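Local coordinates for protein phosphoheptose isomerase (Neisseria gonorrhoeae, PDB 5I01) that probably catalyses the isomerization of sedoheptulose 7-phosphate to D-glycero-D-manno-heptose 7-phosphate, the first step of heptose biosynthesis, as a zinc-binding homotetramer, at residues G115-G120 against H143-T148. The protein carries 1 engineered substitution. Residues are numbered along the deposited sequence; the frame is centred on the assembly and turned at random.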
loop_
_atom_site.group_PDB
_atom_site.type_symbol
_atom_site.label_atom_id
_atom_site.label_comp_id
_atom_site.label_asym_id
_atom_site.label_seq_id
_atom_site.Cartn_x
_atom_site.Cartn_y
_atom_site.Cartn_z
ATOM N N GLY A 115 -25.155 6.868 -8.129
ATOM C CA GLY A 115 -24.590 7.065 -9.470
ATOM C C GLY A 115 -23.144 6.616 -9.677
ATOM O O GLY A 115 -22.726 6.490 -10.827
ATOM N N ASP A 116 -22.380 6.388 -8.595
ATOM C CA ASP A 116 -20.996 5.889 -8.683
ATOM C C ASP A 116 -20.979 4.449 -9.187
ATOM O O ASP A 116 -22.029 3.823 -9.353
ATOM C CB ASP A 116 -20.283 5.940 -7.319
ATOM C CG ASP A 116 -19.955 7.348 -6.859
ATOM O OD1 ASP A 116 -19.888 8.270 -7.700
ATOM O OD2 ASP A 116 -19.740 7.525 -5.637
ATOM N N VAL A 117 -19.785 3.929 -9.442
ATOM C CA VAL A 117 -19.630 2.600 -10.002
ATOM C C VAL A 117 -18.632 1.791 -9.182
ATOM O O VAL A 117 -17.545 2.268 -8.895
ATOM C CB VAL A 117 -19.214 2.682 -11.482
ATOM C CG1 VAL A 117 -18.737 1.338 -12.008
ATOM C CG2 VAL A 117 -20.388 3.185 -12.305
ATOM N N LEU A 118 -19.041 0.587 -8.790
ATOM C CA LEU A 118 -18.173 -0.382 -8.175
ATOM C C LEU A 118 -17.761 -1.389 -9.228
ATOM O O LEU A 118 -18.619 -2.007 -9.876
ATOM C CB LEU A 118 -18.885 -1.108 -7.039
ATOM C CG LEU A 118 -18.128 -2.241 -6.324
ATOM C CD1 LEU A 118 -16.859 -1.716 -5.682
ATOM C CD2 LEU A 118 -18.990 -2.927 -5.279
ATOM N N VAL A 119 -16.449 -1.560 -9.376
ATOM C CA VAL A 119 -15.878 -2.621 -10.177
ATOM C C VAL A 119 -15.374 -3.666 -9.217
ATOM O O VAL A 119 -14.350 -3.472 -8.588
ATOM C CB VAL A 119 -14.731 -2.114 -11.067
ATOM C CG1 VAL A 119 -14.075 -3.267 -11.823
ATOM C CG2 VAL A 119 -15.248 -1.048 -12.030
ATOM N N GLY A 120 -16.098 -4.774 -9.102
ATOM C CA GLY A 120 -15.713 -5.865 -8.210
ATOM C C GLY A 120 -15.010 -6.935 -9.009
ATOM O O GLY A 120 -15.557 -7.412 -9.991
ATOM N N HIS A 143 -24.191 1.470 -9.534
ATOM C CA HIS A 143 -24.192 0.382 -10.516
ATOM C C HIS A 143 -22.919 -0.438 -10.349
ATOM O O HIS A 143 -21.925 0.064 -9.827
ATOM C CB HIS A 143 -24.310 0.940 -11.926
ATOM C CG HIS A 143 -25.413 1.941 -12.080
ATOM N ND1 HIS A 143 -26.718 1.665 -11.738
ATOM C CD2 HIS A 143 -25.402 3.222 -12.519
ATOM C CE1 HIS A 143 -27.467 2.730 -11.967
ATOM N NE2 HIS A 143 -26.693 3.688 -12.445
ATOM N N VAL A 144 -22.952 -1.697 -10.776
ATOM C CA VAL A 144 -21.842 -2.629 -10.538
ATOM C C VAL A 144 -21.318 -3.179 -11.860
ATOM O O VAL A 144 -22.094 -3.440 -12.778
ATOM C CB VAL A 144 -22.255 -3.772 -9.573
ATOM C CG1 VAL A 144 -21.127 -4.777 -9.351
ATOM C CG2 VAL A 144 -22.661 -3.184 -8.234
ATOM N N ILE A 145 -19.992 -3.310 -11.957
ATOM C CA ILE A 145 -19.344 -4.016 -13.058
ATOM C C ILE A 145 -18.529 -5.133 -12.428
ATOM O O ILE A 145 -17.553 -4.877 -11.722
ATOM C CB ILE A 145 -18.440 -3.094 -13.903
ATOM C CG1 ILE A 145 -19.275 -1.998 -14.565
ATOM C CG2 ILE A 145 -17.672 -3.891 -14.968
ATOM C CD1 ILE A 145 -18.462 -0.844 -15.110
ATOM N N ALA A 146 -18.948 -6.370 -12.668
ATOM C CA ALA A 146 -18.292 -7.529 -12.093
ATOM C C ALA A 146 -17.315 -8.104 -13.106
ATOM O O ALA A 146 -17.697 -8.370 -14.247
ATOM C CB ALA A 146 -19.324 -8.574 -11.705
ATOM N N LEU A 147 -16.057 -8.273 -12.689
ATOM C CA LEU A 147 -15.078 -9.031 -13.449
ATOM C C LEU A 147 -14.930 -10.381 -12.759
ATOM O O LEU A 147 -14.315 -10.465 -11.691
ATOM C CB LEU A 147 -13.740 -8.282 -13.537
ATOM C CG LEU A 147 -13.688 -7.193 -14.622
ATOM C CD1 LEU A 147 -14.659 -6.064 -14.295
ATOM C CD2 LEU A 147 -12.295 -6.626 -14.798
ATOM N N THR A 148 -15.515 -11.422 -13.362
ATOM C CA THR A 148 -15.524 -12.785 -12.797
ATOM C C THR A 148 -14.905 -13.817 -13.730
ATOM O O THR A 148 -14.552 -13.505 -14.867
ATOM C CB THR A 148 -16.953 -13.254 -12.446
ATOM O OG1 THR A 148 -17.698 -13.487 -13.648
ATOM C CG2 THR A 148 -17.682 -12.217 -11.578
#
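Val117 turns CG1 opposite its backbone N (chi1 167°) and Ile145 has a near-trans chi2, which brings the CG1 methyl of the valine and the extended CD1 end of the isoleucine together, CG1 of Val117 lying 3.8 Å from CD1 of Ile145 as the two side chains cross at a slant. The pattern recurs two residues further along each strand: Val119 also holds CG1 trans to its backbone N (chi1 176°) and meets CD1 of Leu147 at 3.8 Å, while its other methyl, CG2, sits 4.2 Å from Ile145 CB. Val117, Val119, His143 and Ile145 share one face of the sheet, where helix 29-44 packs against Val117, His143 and Ile145. On the other face, Leu118 and Val144 touch more loosely with each other and both rest on Ala137 of helix 128-139.

Between the two layers of side chains the strands run parallel, joined by five backbone hydrogen bonds. His143 N binds Asp116 O, Leu118 N binds His143 O, and Ile145 N reaches Leu118 O at 2.8 Å in a nearly straight bond. The next bond, from Gly120 N to Ile145 O (3.0 Å), is more bent, with the donor tilted 25° from the carbonyl plane; Leu147 N to Gly120 O completes the set. His143 O and Ile145 O each also take a CA-H...O contact, from Val117 CA and Val119 CA respectively, the latter at 3.2 Å.

Helix 128-139 connects the two strands in a beta-alpha-beta unit at the centre of the SIS-type parallel sheet, flanked by strands 49-52 and 164-168; strand 117-122 ends at Ser122, a predicted substrate-binding residue. The inter-strand bonds thus satisfy polar backbone atoms pointing between these strands, and apolar side chains on both faces shield them from water.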